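Local coordinates for protein endonuclease NucS (Thermococcus kodakarensis KOD1, PDB 5GKE) that cuts DNA as a magnesium-binding mismatch restriction endonuclease, here a two-subunit assembly in complex with double-stranded DNA, at residues V177-R182 against K194-I199; E15-L20 against V84-R89; D42-S47 against V75-P80. The protein carries 1 engineered substitution. One frame throughout, in Å; residues are numbered along the deposited sequence.

Interaction 1: V177-R182 against K194-I199. With MG (magnesium ion), chain E; nucleotides of chain C.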
loop_
_atom_site.group_PDB
_atom_site.type_symbol
_atom_site.label_atom_id
_atom_site.label_comp_id
_atom_site.label_asym_id
_atom_site.label_seq_id
_atom_site.Cartn_x
_atom_site.Cartn_y
_atom_site.Cartn_z
ATOM N N VAL A 177 9.598 -27.199 2.974
ATOM C CA VAL A 177 9.036 -25.899 2.611
ATOM C C VAL A 177 9.818 -24.806 3.287
ATOM O O VAL A 177 10.026 -24.867 4.500
ATOM C CB VAL A 177 7.590 -25.712 3.063
ATOM C CG1 VAL A 177 6.928 -24.639 2.220
ATOM C CG2 VAL A 177 6.840 -26.989 2.987
ATOM N N LEU A 178 10.248 -23.812 2.518
ATOM C CA LEU A 178 10.749 -22.571 3.104
ATOM C C LEU A 178 9.708 -21.482 2.903
ATOM O O LEU A 178 9.145 -21.349 1.807
ATOM C CB LEU A 178 12.062 -22.133 2.477
ATOM C CG LEU A 178 13.307 -23.012 2.501
ATOM C CD1 LEU A 178 14.473 -22.181 1.967
ATOM C CD2 LEU A 178 13.600 -23.551 3.899
ATOM N N GLU A 179 9.422 -20.736 3.971
ATOM C CA GLU A 179 8.705 -19.471 3.856
ATOM C C GLU A 179 9.664 -18.331 4.213
ATOM O O GLU A 179 10.261 -18.330 5.287
ATOM C CB GLU A 179 7.467 -19.448 4.751
ATOM C CG GLU A 179 6.731 -18.098 4.769
ATOM C CD GLU A 179 6.149 -17.686 3.417
ATOM O OE1 GLU A 179 5.712 -16.520 3.290
ATOM O OE2 GLU A 179 6.105 -18.520 2.483
ATOM N N LEU A 180 9.838 -17.392 3.290
ATOM C CA LEU A 180 10.788 -16.296 3.473
ATOM C C LEU A 180 10.069 -15.014 3.835
ATOM O O LEU A 180 8.955 -14.762 3.353
ATOM C CB LEU A 180 11.616 -16.060 2.208
ATOM C CG LEU A 180 12.111 -17.277 1.435
ATOM C CD1 LEU A 180 12.899 -16.854 0.176
ATOM C CD2 LEU A 180 12.947 -18.170 2.340
ATOM N N LYS A 181 10.706 -14.219 4.692
ATOM C CA LYS A 181 10.294 -12.839 4.957
ATOM C C LYS A 181 11.511 -11.949 5.053
ATOM O O LYS A 181 12.436 -12.241 5.824
ATOM C CB LYS A 181 9.479 -12.724 6.243
ATOM C CG LYS A 181 8.144 -13.427 6.190
ATOM C CD LYS A 181 7.244 -12.866 5.103
ATOM C CE LYS A 181 6.037 -13.771 4.904
ATOM N NZ LYS A 181 5.284 -13.495 3.656
ATOM N N ARG A 182 11.494 -10.850 4.299
ATOM C CA ARG A 182 12.603 -9.889 4.282
ATOM C C ARG A 182 12.656 -9.083 5.571
ATOM O O ARG A 182 13.643 -8.433 5.870
ATOM C CB ARG A 182 12.490 -8.933 3.073
ATOM C CG ARG A 182 11.276 -8.000 3.077
ATOM C CD ARG A 182 11.427 -6.881 2.033
ATOM N NE ARG A 182 12.773 -6.327 2.104
ATOM C CZ ARG A 182 13.168 -5.454 3.025
ATOM N NH1 ARG A 182 12.312 -4.998 3.923
ATOM N NH2 ARG A 182 14.414 -5.033 3.039
ATOM N N LYS A 194 2.383 -23.044 7.703
ATOM C CA LYS A 194 1.609 -24.157 8.224
ATOM C C LYS A 194 0.688 -24.694 7.142
ATOM O O LYS A 194 0.568 -25.900 6.942
ATOM C CB LYS A 194 0.803 -23.715 9.456
ATOM C CG LYS A 194 -0.261 -24.697 9.954
ATOM C CD LYS A 194 -0.782 -24.264 11.323
ATOM C CE LYS A 194 -1.733 -25.281 11.944
ATOM N NZ LYS A 194 -3.035 -25.350 11.255
ATOM N N SER A 195 0.041 -23.779 6.442
ATOM C CA SER A 195 -0.857 -24.142 5.366
ATOM C C SER A 195 -0.152 -24.971 4.280
ATOM O O SER A 195 -0.710 -25.949 3.764
ATOM C CB SER A 195 -1.470 -22.878 4.763
ATOM O OG SER A 195 -2.493 -23.185 3.844
ATOM N N TYR A 196 1.080 -24.601 3.943
ATOM C CA TYR A 196 1.768 -25.296 2.858
ATOM C C TYR A 196 2.205 -26.671 3.323
ATOM O O TYR A 196 2.082 -27.656 2.598
ATOM C CB TYR A 196 2.973 -24.504 2.362
ATOM C CG TYR A 196 2.619 -23.128 1.866
ATOM C CD1 TYR A 196 1.408 -22.889 1.208
ATOM C CD2 TYR A 196 3.496 -22.054 2.060
ATOM C CE1 TYR A 196 1.082 -21.621 0.760
ATOM C CE2 TYR A 196 3.183 -20.779 1.607
ATOM C CZ TYR A 196 1.980 -20.568 0.970
ATOM O OH TYR A 196 1.680 -19.306 0.534
ATOM N N VAL A 197 2.719 -26.723 4.544
ATOM C CA VAL A 197 3.206 -27.963 5.103
ATOM C C VAL A 197 2.084 -29.002 5.155
ATOM O O VAL A 197 2.292 -30.160 4.801
ATOM C CB VAL A 197 3.787 -27.750 6.495
ATOM C CG1 VAL A 197 3.929 -29.087 7.232
ATOM C CG2 VAL A 197 5.121 -27.039 6.391
ATOM N N GLU A 198 0.895 -28.574 5.566
ATOM C CA GLU A 198 -0.231 -29.485 5.680
ATOM C C GLU A 198 -0.619 -30.032 4.319
ATOM O O GLU A 198 -0.853 -31.229 4.167
ATOM C CB GLU A 198 -1.433 -28.795 6.335
ATOM C CG GLU A 198 -1.292 -28.644 7.829
ATOM C CD GLU A 198 -2.394 -27.806 8.457
ATOM O OE1 GLU A 198 -3.373 -27.453 7.753
ATOM O OE2 GLU A 198 -2.267 -27.496 9.663
ATOM N N ILE A 199 -0.685 -29.157 3.327
ATOM C CA ILE A 199 -1.057 -29.589 1.991
ATOM C C ILE A 199 -0.037 -30.586 1.459
ATOM O O ILE A 199 -0.403 -31.590 0.841
ATOM C CB ILE A 199 -1.191 -28.397 1.041
ATOM C CG1 ILE A 199 -2.469 -27.628 1.369
ATOM C CG2 ILE A 199 -1.219 -28.857 -0.410
ATOM C CD1 ILE A 199 -2.537 -26.285 0.716
HETATM MG MG MG E . 5.461 -16.604 0.928
ATOM P P DG C 9 9.018 -3.308 3.824
ATOM O OP1 DG C 9 8.959 -3.325 5.303
ATOM O OP2 DG C 9 9.686 -4.400 3.089
ATOM O "O5'" DG C 9 7.523 -3.170 3.292
ATOM C "C5'" DG C 9 6.647 -2.233 3.895
ATOM C "C4'" DG C 9 6.080 -1.273 2.862
ATOM O "O4'" DG C 9 5.246 -1.996 1.926
ATOM C "C3'" DG C 9 5.231 -0.147 3.449
ATOM O "O3'" DG C 9 5.914 1.094 3.302
ATOM C "C2'" DG C 9 3.933 -0.159 2.645
ATOM C "C1'" DG C 9 3.920 -1.531 1.988
ATOM N N9 DG C 9 3.094 -2.534 2.660
ATOM C C8 DG C 9 3.525 -3.709 3.240
ATOM N N7 DG C 9 2.551 -4.441 3.727
ATOM C C5 DG C 9 1.400 -3.709 3.442
ATOM C C6 DG C 9 0.039 -3.994 3.730
ATOM O O6 DG C 9 -0.445 -4.987 4.315
ATOM N N1 DG C 9 -0.799 -2.985 3.277
ATOM C C2 DG C 9 -0.385 -1.845 2.625
ATOM N N2 DG C 9 -1.353 -0.989 2.256
ATOM N N3 DG C 9 0.885 -1.562 2.349
ATOM C C4 DG C 9 1.721 -2.531 2.786
ATOM P P DA C 5 -0.845 -17.690 -1.777
ATOM O OP1 DA C 5 -0.122 -18.943 -1.466
ATOM O OP2 DA C 5 -2.052 -17.258 -1.030
ATOM O "O5'" DA C 5 0.241 -16.522 -1.719
ATOM C "C5'" DA C 5 1.495 -16.706 -2.343
ATOM C "C4'" DA C 5 2.289 -15.421 -2.324
ATOM O "O4'" DA C 5 1.649 -14.438 -3.186
ATOM C "C3'" DA C 5 2.417 -14.769 -0.943
ATOM O "O3'" DA C 5 3.773 -14.386 -0.733
ATOM C "C2'" DA C 5 1.474 -13.567 -1.041
ATOM C "C1'" DA C 5 1.600 -13.212 -2.507
ATOM N N9 DA C 5 0.486 -12.415 -3.003
ATOM C C8 DA C 5 -0.844 -12.586 -2.731
ATOM N N7 DA C 5 -1.620 -11.692 -3.298
ATOM C C5 DA C 5 -0.733 -10.867 -3.978
ATOM C C6 DA C 5 -0.918 -9.718 -4.777
ATOM N N6 DA C 5 -2.116 -9.186 -5.044
ATOM N N1 DA C 5 0.178 -9.138 -5.299
ATOM C C2 DA C 5 1.378 -9.668 -5.038
ATOM N N3 DA C 5 1.681 -10.738 -4.306
ATOM C C4 DA C 5 0.567 -11.297 -3.800
ATOM P P DC C 6 4.234 -13.467 0.509
ATOM O OP1 DC C 6 5.308 -14.206 1.210
ATOM O OP2 DC C 6 3.090 -12.955 1.289
ATOM O "O5'" DC C 6 4.942 -12.248 -0.234
ATOM C "C5'" DC C 6 6.001 -12.521 -1.139
ATOM C "C4'" DC C 6 6.466 -11.261 -1.833
ATOM O "O4'" DC C 6 5.342 -10.605 -2.466
ATOM C "C3'" DC C 6 7.092 -10.214 -0.927
ATOM O "O3'" DC C 6 8.073 -9.509 -1.667
ATOM C "C2'" DC C 6 5.900 -9.328 -0.583
ATOM C "C1'" DC C 6 5.168 -9.315 -1.914
ATOM N N1 DC C 6 3.698 -9.048 -1.826
ATOM C C2 DC C 6 3.150 -7.971 -2.527
ATOM O O2 DC C 6 3.899 -7.234 -3.176
ATOM N N3 DC C 6 1.814 -7.754 -2.464
ATOM C C4 DC C 6 1.035 -8.579 -1.747
ATOM N N4 DC C 6 -0.280 -8.327 -1.711
ATOM C C5 DC C 6 1.575 -9.688 -1.032
ATOM C C6 DC C 6 2.896 -9.888 -1.104
#
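Tyr196 is the first residue of helix 194-199 to meet strand 177-180, which runs nearly antiparallel to it at 165°. Its CB lies against Val177 CG1 (4.0 Å), the two side chains crossing at about a right angle. Farther out, the ring turns an edge to the carboxylate of Glu179, with CE2 3.8 Å from OE2 in the ring plane and the two planes 53° apart. Beyond it, Tyr196 OH donates to OP1 of DA5 of chain C at 2.7 Å, tying the helix to the DNA backbone. At the next residue, Val197 CG2 touches Val177 CG2 at 3.8 Å; the valine of the strand thus gives one methyl to each helix neighbour. The carboxylate of Glu198, one turn after Lys194, takes its NZ, and the two form reciprocal salt bridges with Lys194 and Glu198 of the second subunit. On the strand, Glu179 bends at chi2 (63°) and grips the magnesium ion with both oxygens, OE1 at 2.4 Å. OP1 of DC6 of chain C completes a bridge, bound to the metal and to Lys181 NZ. Glu179 and Lys181, two residues apart at a strand end beside a crossover helix, match the E-x-K element of the PD-(D/E)XK nuclease fold.

Interaction 2: E15-L20 against V84-R89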
loop_
_atom_site.group_PDB
_atom_site.type_symbol
_atom_site.label_atom_id
_atom_site.label_comp_id
_atom_site.label_asym_id
_atom_site.label_seq_id
_atom_site.Cartn_x
_atom_site.Cartn_y
_atom_site.Cartn_z
ATOM N N GLU A 15 -10.551 29.449 -18.738
ATOM C CA GLU A 15 -10.035 29.080 -20.045
ATOM C C GLU A 15 -8.552 28.723 -19.916
ATOM O O GLU A 15 -8.045 27.842 -20.618
ATOM C CB GLU A 15 -10.270 30.211 -21.072
ATOM C CG GLU A 15 -10.101 31.664 -20.560
ATOM C CD GLU A 15 -11.263 32.219 -19.704
ATOM O OE1 GLU A 15 -12.208 31.477 -19.357
ATOM O OE2 GLU A 15 -11.215 33.430 -19.377
ATOM N N GLU A 16 -7.863 29.398 -18.997
ATOM C CA GLU A 16 -6.482 29.060 -18.675
ATOM C C GLU A 16 -6.414 27.640 -18.076
ATOM O O GLU A 16 -5.636 26.791 -18.543
ATOM C CB GLU A 16 -5.890 30.106 -17.718
ATOM C CG GLU A 16 -5.224 31.285 -18.442
ATOM C CD GLU A 16 -4.854 32.456 -17.534
ATOM O OE1 GLU A 16 -5.440 32.596 -16.443
ATOM O OE2 GLU A 16 -3.978 33.255 -17.927
ATOM N N LEU A 17 -7.254 27.384 -17.069
ATOM C CA LEU A 17 -7.380 26.048 -16.463
ATOM C C LEU A 17 -7.625 24.973 -17.507
ATOM O O LEU A 17 -6.904 23.968 -17.563
ATOM C CB LEU A 17 -8.514 26.028 -15.437
ATOM C CG LEU A 17 -8.724 24.741 -14.641
ATOM C CD1 LEU A 17 -7.450 24.354 -13.930
ATOM C CD2 LEU A 17 -9.836 24.956 -13.640
ATOM N N VAL A 18 -8.635 25.204 -18.344
ATOM C CA VAL A 18 -9.038 24.241 -19.368
ATOM C C VAL A 18 -7.918 23.965 -20.348
ATOM O O VAL A 18 -7.599 22.807 -20.662
ATOM C CB VAL A 18 -10.273 24.742 -20.144
ATOM C CG1 VAL A 18 -10.574 23.829 -21.325
ATOM C CG2 VAL A 18 -11.476 24.838 -19.216
ATOM N N SER A 19 -7.312 25.046 -20.817
ATOM C CA SER A 19 -6.235 24.969 -21.786
ATOM C C SER A 19 -5.078 24.089 -21.306
ATOM O O SER A 19 -4.604 23.220 -22.044
ATOM C CB SER A 19 -5.734 26.388 -22.111
ATOM O OG SER A 19 -4.606 26.337 -22.969
ATOM N N LEU A 20 -4.637 24.305 -20.067
ATOM C CA LEU A 20 -3.506 23.544 -19.515
ATOM C C LEU A 20 -3.836 22.105 -19.205
ATOM O O LEU A 20 -3.046 21.208 -19.495
ATOM C CB LEU A 20 -2.982 24.202 -18.253
ATOM C CG LEU A 20 -2.010 25.348 -18.552
ATOM C CD1 LEU A 20 -1.349 25.848 -17.274
ATOM C CD2 LEU A 20 -0.972 24.857 -19.520
ATOM N N VAL A 84 -9.492 10.588 -17.482
ATOM C CA VAL A 84 -9.863 11.796 -16.780
ATOM C C VAL A 84 -10.330 12.838 -17.779
ATOM O O VAL A 84 -9.967 12.811 -18.956
ATOM C CB VAL A 84 -8.688 12.337 -15.943
ATOM C CG1 VAL A 84 -7.663 12.950 -16.841
ATOM C CG2 VAL A 84 -9.166 13.350 -14.935
ATOM N N ARG A 85 -11.185 13.731 -17.313
ATOM C CA ARG A 85 -11.631 14.837 -18.129
ATOM C C ARG A 85 -12.041 15.969 -17.196
ATOM O O ARG A 85 -12.327 15.742 -16.018
ATOM C CB ARG A 85 -12.783 14.420 -19.035
ATOM C CG ARG A 85 -14.077 14.156 -18.297
ATOM C CD ARG A 85 -15.208 13.770 -19.243
ATOM N NE ARG A 85 -16.417 13.435 -18.491
ATOM C CZ ARG A 85 -16.657 12.237 -17.963
ATOM N NH1 ARG A 85 -17.769 12.019 -17.277
ATOM N NH2 ARG A 85 -15.776 11.256 -18.115
ATOM N N LEU A 86 -12.024 17.190 -17.715
ATOM C CA LEU A 86 -12.463 18.358 -16.969
ATOM C C LEU A 86 -13.839 18.769 -17.440
ATOM O O LEU A 86 -14.034 19.041 -18.622
ATOM C CB LEU A 86 -11.470 19.512 -17.142
ATOM C CG LEU A 86 -11.831 20.884 -16.563
ATOM C CD1 LEU A 86 -12.150 20.829 -15.094
ATOM C CD2 LEU A 86 -10.700 21.893 -16.846
ATOM N N GLU A 87 -14.794 18.814 -16.519
ATOM C CA GLU A 87 -16.146 19.207 -16.869
ATOM C C GLU A 87 -16.428 20.565 -16.296
ATOM O O GLU A 87 -16.070 20.855 -15.151
ATOM C CB GLU A 87 -17.179 18.197 -16.361
ATOM C CG GLU A 87 -17.147 16.896 -17.139
ATOM C CD GLU A 87 -18.196 15.905 -16.694
ATOM O OE1 GLU A 87 -18.834 16.128 -15.640
ATOM O OE2 GLU A 87 -18.385 14.896 -17.409
ATOM N N LEU A 88 -17.070 21.400 -17.101
ATOM C CA LEU A 88 -17.431 22.730 -16.647
ATOM C C LEU A 88 -18.852 22.681 -16.132
ATOM O O LEU A 88 -19.807 22.478 -16.881
ATOM C CB LEU A 88 -17.266 23.757 -17.767
ATOM C CG LEU A 88 -15.846 24.276 -18.057
ATOM C CD1 LEU A 88 -14.752 23.484 -17.357
ATOM C CD2 LEU A 88 -15.564 24.355 -19.558
ATOM N N ARG A 89 -18.950 22.853 -14.824
ATOM C CA ARG A 89 -20.190 22.869 -14.064
ATOM C C ARG A 89 -20.165 24.204 -13.348
ATOM O O ARG A 89 -19.452 25.111 -13.772
ATOM C CB ARG A 89 -20.287 21.699 -13.084
ATOM C CG ARG A 89 -20.183 20.336 -13.753
ATOM C CD ARG A 89 -20.426 19.182 -12.783
ATOM N NE ARG A 89 -20.071 17.903 -13.400
ATOM C CZ ARG A 89 -19.833 16.776 -12.729
ATOM N NH1 ARG A 89 -19.917 16.757 -11.402
ATOM N NH2 ARG A 89 -19.503 15.666 -13.388
#
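Leu86 approaches Leu17 and Val18 of helix 15-20 through a single methyl. Its CB projects from the strand toward the helix without touching it, and CG stands anti to the backbone N (chi1 173°), which carries the branch outward. From there CD2 reaches the helix surface, 3.8 Å from Val18 CA, 3.9 Å from Val18 CG2 and 4.1 Å from Leu17 CG. The methyl therefore lies across two consecutive helix residues, against backbone as well as side chain, and Leu86 crosses both side chains at about a right angle. Pro92 and Leu94 of strand 92-98 and Val21, farther along the same helix, also touch this leucine. Strand 86-88 belongs to the antiparallel sheet of the PH-like N-terminal domain, and helix 14-27 packs on that sheet, its 15-20 segment running roughly antiparallel to strand 86-88 (154°), with Leu17 also resting on Val112. Leu88 extends the apolar patch at its exposed margin: CD1 comes within 4.0 Å of Val18 CG2, so that this valine methyl meets both leucines. Between them in sequence, Glu87 is held by polar partners instead. Arg85 grips its OE2 side-on from one face of the carboxylate, with NE at 2.7 Å and NH1 at 2.9 Å.

Interaction 3: D42-S47 against V75-P80. With nucleotides of chain D.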
loop_
_atom_site.group_PDB
_atom_site.type_symbol
_atom_site.label_atom_id
_atom_site.label_comp_id
_atom_site.label_asym_id
_atom_site.label_seq_id
_atom_site.Cartn_x
_atom_site.Cartn_y
_atom_site.Cartn_z
ATOM N N ASP A 42 -16.854 7.316 -5.600
ATOM C CA ASP A 42 -17.776 6.188 -5.590
ATOM C C ASP A 42 -17.293 5.058 -6.485
ATOM O O ASP A 42 -17.085 5.246 -7.692
ATOM C CB ASP A 42 -19.173 6.633 -6.016
ATOM C CG ASP A 42 -20.247 5.585 -5.697
ATOM O OD1 ASP A 42 -20.010 4.711 -4.825
ATOM O OD2 ASP A 42 -21.326 5.641 -6.318
ATOM N N GLY A 43 -17.222 3.861 -5.919
ATOM C CA GLY A 43 -16.429 2.789 -6.494
ATOM C C GLY A 43 -16.445 1.610 -5.544
ATOM O O GLY A 43 -17.467 1.316 -4.928
ATOM N N ARG A 44 -15.329 0.897 -5.480
ATOM C CA ARG A 44 -15.152 -0.191 -4.536
ATOM C C ARG A 44 -15.672 0.172 -3.140
ATOM O O ARG A 44 -16.338 -0.630 -2.462
ATOM C CB ARG A 44 -13.670 -0.573 -4.479
ATOM C CG ARG A 44 -13.190 -1.297 -5.726
ATOM C CD ARG A 44 -11.703 -1.523 -5.692
ATOM N NE ARG A 44 -10.996 -0.256 -5.810
ATOM C CZ ARG A 44 -9.672 -0.132 -5.850
ATOM N NH1 ARG A 44 -8.896 -1.208 -5.783
ATOM N NH2 ARG A 44 -9.124 1.070 -5.955
ATOM N N ALA A 45 -15.399 1.399 -2.733
ATOM C CA ALA A 45 -16.007 1.967 -1.547
ATOM C C ALA A 45 -16.599 3.342 -1.905
ATOM O O ALA A 45 -16.800 3.637 -3.082
ATOM C CB ALA A 45 -15.021 2.060 -0.425
ATOM N N LYS A 46 -16.971 4.126 -0.896
ATOM C CA LYS A 46 -17.550 5.446 -1.122
ATOM C C LYS A 46 -17.026 6.433 -0.088
ATOM O O LYS A 46 -16.850 6.076 1.080
ATOM C CB LYS A 46 -19.080 5.371 -1.077
ATOM C CG LYS A 46 -19.797 6.677 -1.334
ATOM C CD LYS A 46 -21.204 6.455 -1.902
ATOM C CE LYS A 46 -22.248 7.223 -1.102
ATOM N NZ LYS A 46 -21.778 8.596 -0.756
ATOM N N SER A 47 -16.764 7.668 -0.515
ATOM C CA SER A 47 -16.205 8.662 0.402
ATOM C C SER A 47 -16.532 10.112 0.040
ATOM O O SER A 47 -16.836 10.426 -1.102
ATOM C CB SER A 47 -14.680 8.508 0.485
ATOM O OG SER A 47 -14.058 8.891 -0.732
ATOM N N VAL A 75 -5.189 11.066 0.080
ATOM C CA VAL A 75 -6.493 10.860 0.697
ATOM C C VAL A 75 -7.510 10.259 -0.293
ATOM O O VAL A 75 -8.401 9.513 0.100
ATOM C CB VAL A 75 -7.031 12.184 1.278
ATOM C CG1 VAL A 75 -7.119 13.225 0.188
ATOM C CG2 VAL A 75 -8.395 11.985 1.941
ATOM N N ASN A 76 -7.374 10.598 -1.574
ATOM C CA ASN A 76 -8.182 10.008 -2.649
ATOM C C ASN A 76 -7.316 9.759 -3.879
ATOM O O ASN A 76 -6.274 10.415 -4.069
ATOM C CB ASN A 76 -9.366 10.895 -3.029
ATOM C CG ASN A 76 -10.539 10.779 -2.052
ATOM O OD1 ASN A 76 -10.879 11.728 -1.355
ATOM N ND2 ASN A 76 -11.167 9.614 -2.020
ATOM N N TRP A 77 -7.699 8.775 -4.684
ATOM C CA TRP A 77 -6.907 8.450 -5.865
ATOM C C TRP A 77 -7.675 7.625 -6.873
ATOM O O TRP A 77 -8.721 7.059 -6.568
ATOM C CB TRP A 77 -5.629 7.687 -5.485
ATOM C CG TRP A 77 -5.948 6.293 -5.017
ATOM C CD1 TRP A 77 -5.919 5.146 -5.758
ATOM C CD2 TRP A 77 -6.385 5.916 -3.718
ATOM N NE1 TRP A 77 -6.306 4.079 -4.997
ATOM C CE2 TRP A 77 -6.607 4.527 -3.732
ATOM C CE3 TRP A 77 -6.618 6.621 -2.531
ATOM C CZ2 TRP A 77 -7.035 3.822 -2.617
ATOM C CZ3 TRP A 77 -7.047 5.922 -1.418
ATOM C CH2 TRP A 77 -7.253 4.537 -1.469
ATOM N N GLN A 78 -7.133 7.568 -8.082
ATOM C CA GLN A 78 -7.428 6.483 -8.998
ATOM C C GLN A 78 -6.112 5.895 -9.468
ATOM O O GLN A 78 -5.159 6.622 -9.695
ATOM C CB GLN A 78 -8.252 6.961 -10.193
ATOM C CG GLN A 78 -9.711 7.224 -9.903
ATOM C CD GLN A 78 -10.554 5.957 -9.918
ATOM O OE1 GLN A 78 -10.296 5.016 -9.163
ATOM N NE2 GLN A 78 -11.579 5.934 -10.779
ATOM N N PRO A 79 -6.059 4.571 -9.608
ATOM C CA PRO A 79 -4.905 3.833 -10.133
ATOM C C PRO A 79 -4.788 3.964 -11.660
ATOM O O PRO A 79 -5.754 4.386 -12.294
ATOM C CB PRO A 79 -5.193 2.395 -9.692
ATOM C CG PRO A 79 -6.679 2.330 -9.591
ATOM C CD PRO A 79 -7.116 3.675 -9.109
ATOM N N PRO A 80 -3.620 3.618 -12.242
ATOM C CA PRO A 80 -3.381 3.730 -13.687
ATOM C C PRO A 80 -4.539 3.157 -14.494
ATOM O O PRO A 80 -5.117 2.175 -14.067
ATOM C CB PRO A 80 -2.139 2.867 -13.906
ATOM C CG PRO A 80 -1.444 2.871 -12.640
ATOM C CD PRO A 80 -2.484 2.980 -11.557
ATOM P P DG D 8 -9.493 2.116 2.147
ATOM O OP1 DG D 8 -8.672 3.333 1.914
ATOM O OP2 DG D 8 -10.274 2.011 3.403
ATOM O "O5'" DG D 8 -10.495 1.981 0.916
ATOM C "C5'" DG D 8 -11.377 0.882 0.828
ATOM C "C4'" DG D 8 -11.462 0.382 -0.596
ATOM O "O4'" DG D 8 -11.885 1.467 -1.447
ATOM C "C3'" DG D 8 -10.144 -0.121 -1.183
ATOM O "O3'" DG D 8 -10.380 -1.182 -2.078
ATOM C "C2'" DG D 8 -9.598 1.098 -1.911
ATOM C "C1'" DG D 8 -10.876 1.762 -2.400
ATOM N N9 DG D 8 -10.743 3.206 -2.496
ATOM C C8 DG D 8 -10.739 4.101 -1.456
ATOM N N7 DG D 8 -10.582 5.333 -1.834
ATOM C C5 DG D 8 -10.468 5.250 -3.216
ATOM C C6 DG D 8 -10.282 6.270 -4.170
ATOM O O6 DG D 8 -10.172 7.487 -3.976
ATOM N N1 DG D 8 -10.215 5.760 -5.464
ATOM C C2 DG D 8 -10.318 4.426 -5.793
ATOM N N2 DG D 8 -10.238 4.131 -7.096
ATOM N N3 DG D 8 -10.492 3.457 -4.905
ATOM C C4 DG D 8 -10.556 3.944 -3.638
ATOM P P DG D 10 -5.413 -0.069 -5.330
ATOM O OP1 DG D 10 -6.138 1.080 -5.929
ATOM O OP2 DG D 10 -5.813 -1.456 -5.653
ATOM O "O5'" DG D 10 -3.844 0.007 -5.630
ATOM C "C5'" DG D 10 -3.124 1.200 -5.372
ATOM C "C4'" DG D 10 -1.631 0.952 -5.459
ATOM O "O4'" DG D 10 -1.266 -0.147 -4.595
ATOM C "C3'" DG D 10 -1.101 0.579 -6.837
ATOM O "O3'" DG D 10 0.225 1.061 -6.962
ATOM C "C2'" DG D 10 -1.135 -0.945 -6.808
ATOM C "C1'" DG D 10 -0.751 -1.220 -5.363
ATOM N N9 DG D 10 -1.305 -2.458 -4.825
ATOM C C8 DG D 10 -2.637 -2.776 -4.665
ATOM N N7 DG D 10 -2.829 -3.958 -4.136
ATOM C C5 DG D 10 -1.545 -4.445 -3.931
ATOM C C6 DG D 10 -1.111 -5.673 -3.387
ATOM O O6 DG D 10 -1.796 -6.610 -2.961
ATOM N N1 DG D 10 0.277 -5.762 -3.362
ATOM C C2 DG D 10 1.137 -4.785 -3.812
ATOM N N2 DG D 10 2.448 -5.048 -3.710
ATOM N N3 DG D 10 0.742 -3.631 -4.320
ATOM C C4 DG D 10 -0.600 -3.528 -4.348
ATOM P P DT D 9 -9.859 -2.649 -1.715
ATOM O OP1 DT D 9 -9.953 -3.466 -2.951
ATOM O OP2 DT D 9 -10.545 -3.039 -0.464
ATOM O "O5'" DT D 9 -8.321 -2.440 -1.340
ATOM C "C5'" DT D 9 -7.378 -2.177 -2.359
ATOM C "C4'" DT D 9 -6.388 -1.103 -1.937
ATOM O "O4'" DT D 9 -5.804 -1.449 -0.665
ATOM C "C3'" DT D 9 -5.232 -0.929 -2.902
ATOM O "O3'" DT D 9 -5.509 0.138 -3.752
ATOM C "C2'" DT D 9 -4.041 -0.620 -2.013
ATOM C "C1'" DT D 9 -4.403 -1.284 -0.696
ATOM N N1 DT D 9 -3.757 -2.620 -0.458
ATOM C C2 DT D 9 -2.380 -2.745 -0.523
ATOM O O2 DT D 9 -1.633 -1.831 -0.795
ATOM N N3 DT D 9 -1.904 -3.995 -0.259
ATOM C C4 DT D 9 -2.638 -5.115 0.078
ATOM O O4 DT D 9 -2.109 -6.196 0.309
ATOM C C5 DT D 9 -4.069 -4.924 0.146
ATOM C C7 DT D 9 -4.968 -6.083 0.500
ATOM C C6 DT D 9 -4.555 -3.697 -0.114
HETATM O O HOH W 1 -13.480 11.737 -1.090
#
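OP1 of DG10 of chain D is gripped from both segments, by Arg44 NH2 at 3.0 Å and by Trp77 NE1 at 3.1 Å, each bond nearly straight at 171°. The same Arg44 NH2 donates to N3 of DG8 of chain D (2.9 Å), while NH1 donates to OP2 of DG10, so one guanidinium spans a base and a phosphate; Glu103 holds its NE. Trp77 CG sits between the backbone N and the carbonyl carbon (chi1 70°), bringing the indole flat over the guanine of DG8, whose C5 lies 3.6 Å from the indole plane, shifted off the ring centre. O6 of that base receives two further bonds, from Trp77 N at 2.9 Å and Asn76 ND2 at 3.1 Å. A water bridges behind it, accepting from Ser47 OG and donating to Asn76 OD1 (2.6 Å). Replacing Trp77 by an alanine would probably uncover that guanine face and leave OP1 of DG10 with Arg44 as its remaining partner here. Arg72 of the second subunit adds a cation-pi contact to the indole. With O6 and N3 both engaged by protein donors and a face covered, the chemistry is consistent with a guanine turned out of the duplex into a pocket of the PH-like domain.

From the N terminus, the chain first passes through 15-20, whose partner, 84-89, lies beyond several strands of the PH-like domain. Before that, 42-47 and 75-80 close interaction 3, a smaller loop lying wholly within the larger one that 84-89 then completes. Strands 76-78 and 86-88 follow each other in the chain and belong to one sheet, without pairing; interaction 2 ties helix 14-27 to it, and interaction 3 brings the 42-47 turn up to strand 76-78 around the bound DNA, with centres about 21 Å apart. Interaction 1 comes later in series, a short closure between strand 175-180 and helix 187-204 in the nuclease domain, its centre about 34 Å from that of interaction 3. Both of these also touch DNA and the second subunit.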